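Local coordinates for protein quercetin 2,3-dioxygenase (Escherichia coli, PDB 1TQ5) that cleaves the flavonoid quercetin with molecular oxygen in vitro, as a bicupin of the pirin family that binds one divalent metal ion, at residues Ser38-Ile43 and Phe226-Val231. Sequence-based numbering, arbitrary orientation.
Sequences SALRVI and FDLPPV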
ATOM      1  N   SER A  38      -5.715  11.878   1.785  1.00 23.67           N
ATOM      2  CA  SER A  38      -6.704  11.500   2.793  1.00 24.81           C
ATOM      3  C   SER A  38      -5.973  10.735   3.901  1.00 23.83           C
ATOM      4  O   SER A  38      -4.927  11.185   4.370  1.00 25.80           O
ATOM      5  CB  SER A  38      -7.810  10.633   2.179  1.00 24.99           C
ATOM      6  OG  SER A  38      -8.809  10.322   3.142  1.00 31.59           O
ATOM      7  N   ALA A  39      -6.506   9.584   4.309  1.00 24.27           N
ATOM      8  CA  ALA A  39      -5.876   8.782   5.362  1.00 24.44           C
ATOM      9  C   ALA A  39      -4.613   8.058   4.874  1.00 25.18           C
ATOM     10  O   ALA A  39      -3.853   7.510   5.675  1.00 26.20           O
ATOM     11  CB  ALA A  39      -6.871   7.769   5.917  1.00 22.94           C
ATOM     12  N   LEU A  40      -4.394   8.053   3.564  1.00 25.24           N
ATOM     13  CA  LEU A  40      -3.212   7.404   2.995  1.00 23.12           C
ATOM     14  C   LEU A  40      -2.044   8.375   3.108  1.00 21.67           C
ATOM     15  O   LEU A  40      -1.994   9.389   2.413  1.00 22.01           O
ATOM     16  CB  LEU A  40      -3.465   7.040   1.531  1.00 22.85           C
ATOM     17  CG  LEU A  40      -2.387   6.212   0.831  1.00 22.13           C
ATOM     18  CD1 LEU A  40      -2.113   4.937   1.622  1.00 20.46           C
ATOM     19  CD2 LEU A  40      -2.842   5.892  -0.582  1.00 23.71           C
ATOM     20  N   ARG A  41      -1.100   8.060   3.986  1.00 18.05           N
ATOM     21  CA  ARG A  41       0.028   8.942   4.214  1.00 22.11           C
ATOM     22  C   ARG A  41       1.344   8.535   3.565  1.00 20.35           C
ATOM     23  O   ARG A  41       2.126   9.393   3.161  1.00 20.71           O
ATOM     24  CB  ARG A  41       0.244   9.110   5.726  1.00 22.52           C
ATOM     25  CG  ARG A  41      -0.929   9.763   6.466  1.00 33.71           C
ATOM     26  CD  ARG A  41      -1.316  11.086   5.820  1.00 42.84           C
ATOM     27  NE  ARG A  41      -2.265  11.846   6.623  1.00 56.24           N
ATOM     28  CZ  ARG A  41      -1.979  12.400   7.799  1.00 63.17           C
ATOM     29  NH1 ARG A  41      -0.763  12.279   8.318  1.00 64.34           N
ATOM     30  NH2 ARG A  41      -2.911  13.078   8.458  1.00 61.82           N
ATOM     31  N   VAL A  42       1.588   7.234   3.457  1.00 19.36           N
ATOM     32  CA  VAL A  42       2.843   6.752   2.890  1.00 16.07           C
ATOM     33  C   VAL A  42       2.704   5.536   1.965  1.00 17.14           C
ATOM     34  O   VAL A  42       1.922   4.621   2.229  1.00 14.56           O
ATOM     35  CB  VAL A  42       3.824   6.356   4.024  1.00 18.61           C
ATOM     36  CG1 VAL A  42       5.155   5.912   3.449  1.00 21.28           C
ATOM     37  CG2 VAL A  42       4.021   7.522   4.989  1.00 17.53           C
ATOM     38  N   ILE A  43       3.455   5.560   0.866  1.00 18.80           N
ATOM     39  CA  ILE A  43       3.527   4.445  -0.076  1.00 17.57           C
ATOM     40  C   ILE A  43       4.976   4.412  -0.515  1.00 16.33           C
ATOM     41  O   ILE A  43       5.413   5.210  -1.357  1.00 16.25           O
ATOM     42  CB  ILE A  43       2.655   4.605  -1.348  1.00 19.85           C
ATOM     43  CG1 ILE A  43       1.187   4.326  -1.038  1.00 19.23           C
ATOM     44  CG2 ILE A  43       3.098   3.582  -2.405  1.00 21.53           C
ATOM     45  CD1 ILE A  43       0.560   5.322  -0.138  1.00 32.59           C
ATOM     46  N   PHE A 226      -7.459   1.925  -3.143  1.00 20.38           N
ATOM     47  CA  PHE A 226      -7.701   2.470  -1.815  1.00 19.21           C
ATOM     48  C   PHE A 226      -8.963   3.318  -1.841  1.00 21.62           C
ATOM     49  O   PHE A 226      -8.992   4.336  -2.526  1.00 22.16           O
ATOM     50  CB  PHE A 226      -6.537   3.369  -1.400  1.00 17.35           C
ATOM     51  CG  PHE A 226      -5.234   2.649  -1.221  1.00 20.89           C
ATOM     52  CD1 PHE A 226      -4.864   2.152   0.024  1.00 22.79           C
ATOM     53  CD2 PHE A 226      -4.351   2.508  -2.288  1.00 21.24           C
ATOM     54  CE1 PHE A 226      -3.628   1.531   0.203  1.00 27.83           C
ATOM     55  CE2 PHE A 226      -3.120   1.894  -2.124  1.00 17.86           C
ATOM     56  CZ  PHE A 226      -2.755   1.403  -0.872  1.00 25.76           C
ATOM     57  N   ASP A 227     -10.002   2.900  -1.116  1.00 20.69           N
ATOM     58  CA  ASP A 227     -11.253   3.670  -1.025  1.00 25.28           C
ATOM     59  C   ASP A 227     -11.119   4.437   0.296  1.00 24.80           C
ATOM     60  O   ASP A 227     -11.281   3.866   1.379  1.00 23.30           O
ATOM     61  CB  ASP A 227     -12.467   2.735  -0.962  1.00 29.57           C
ATOM     62  CG  ASP A 227     -13.790   3.469  -1.190  1.00 39.62           C
ATOM     63  OD1 ASP A 227     -14.048   4.477  -0.497  1.00 42.42           O
ATOM     64  OD2 ASP A 227     -14.573   3.033  -2.064  1.00 51.37           O
ATOM     65  N   LEU A 228     -10.838   5.732   0.198  1.00 23.06           N
ATOM     66  CA  LEU A 228     -10.591   6.565   1.367  1.00 22.20           C
ATOM     67  C   LEU A 228     -11.681   7.548   1.790  1.00 24.32           C
ATOM     68  O   LEU A 228     -12.474   8.010   0.973  1.00 22.51           O
ATOM     69  CB  LEU A 228      -9.286   7.327   1.129  1.00 21.93           C
ATOM     70  CG  LEU A 228      -8.129   6.406   0.735  1.00 22.48           C
ATOM     71  CD1 LEU A 228      -7.092   7.155  -0.090  1.00 24.49           C
ATOM     72  CD2 LEU A 228      -7.529   5.813   1.998  1.00 23.93           C
ATOM     73  N   PRO A 229     -11.709   7.900   3.087  1.00 23.80           N
ATOM     74  CA  PRO A 229     -12.689   8.833   3.653  1.00 26.67           C
ATOM     75  C   PRO A 229     -12.541  10.275   3.163  1.00 29.74           C
ATOM     76  O   PRO A 229     -11.461  10.695   2.737  1.00 29.14           O
ATOM     77  CB  PRO A 229     -12.451   8.709   5.158  1.00 27.30           C
ATOM     78  CG  PRO A 229     -10.997   8.402   5.245  1.00 25.49           C
ATOM     79  CD  PRO A 229     -10.820   7.380   4.140  1.00 22.94           C
ATOM     80  N   PRO A 230     -13.632  11.054   3.228  1.00 32.70           N
ATOM     81  CA  PRO A 230     -13.638  12.458   2.795  1.00 34.17           C
ATOM     82  C   PRO A 230     -12.566  13.258   3.525  1.00 35.17           C
ATOM     83  O   PRO A 230     -12.171  12.902   4.633  1.00 36.72           O
ATOM     84  CB  PRO A 230     -15.051  12.922   3.156  1.00 35.31           C
ATOM     85  CG  PRO A 230     -15.860  11.649   3.043  1.00 34.27           C
ATOM     86  CD  PRO A 230     -14.963  10.652   3.721  1.00 34.33           C
ATOM     87  N   VAL A 231     -12.098  14.337   2.911  1.00 37.75           N
ATOM     88  CA  VAL A 231     -11.067  15.167   3.529  1.00 40.32           C
ATOM     89  C   VAL A 231     -11.666  16.407   4.191  1.00 40.85           C
ATOM     90  O   VAL A 231     -12.036  17.366   3.510  1.00 42.83           O
ATOM     91  CB  VAL A 231     -10.014  15.615   2.491  1.00 40.40           C
ATOM     92  CG1 VAL A 231      -9.025  16.573   3.130  1.00 46.22           C
ATOM     93  CG2 VAL A 231      -9.289  14.397   1.932  1.00 41.45           C
TER
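Ser-38 OG donates a hydrogen bond of 2.7 Å to Pro-229 O, the one polar link between the segments. OG comes in at a C=O...donor angle of 139°, tilted 20° from the carbonyl plane. The hydroxyl stands anti to the Ser-38 backbone N (chi1 -177°), where it also lies 3.6 Å from Leu-228 CB and alongside the ring of Pro-229. With an alanine here, Pro-229 O would probably lose this donor, and the tail after strand 221-228 would be tied less firmly. Val-231 CG2 packs on Ser-38 CA at 4.0 Å. Further in, contacts are apolar: Ala-39 CB approaches Pro-229 CG at 4.2 Å, and Leu-228 CD1 reaches Leu-40 CB. Leu-40 crosses Phe-226 at about a right angle and sets CD2 over one ring face, 4.1 Å from the centroid, a CH-pi contact, while its CD1 meets Phe-226 CE1. Leu-40 also touches Trp-184 and Ile-117, and Met-160 and Leu-162 pack on Phe-226. Next along, Arg-41 and Val-42 form a classic beta bulge opposite Trp-118. The contact thus joins the two cupin domains: the lead-in and first residue of strand 40-48, between 18-22 and 112-119, meet the end and tail of strand 221-228, between 182-187 and 161-167.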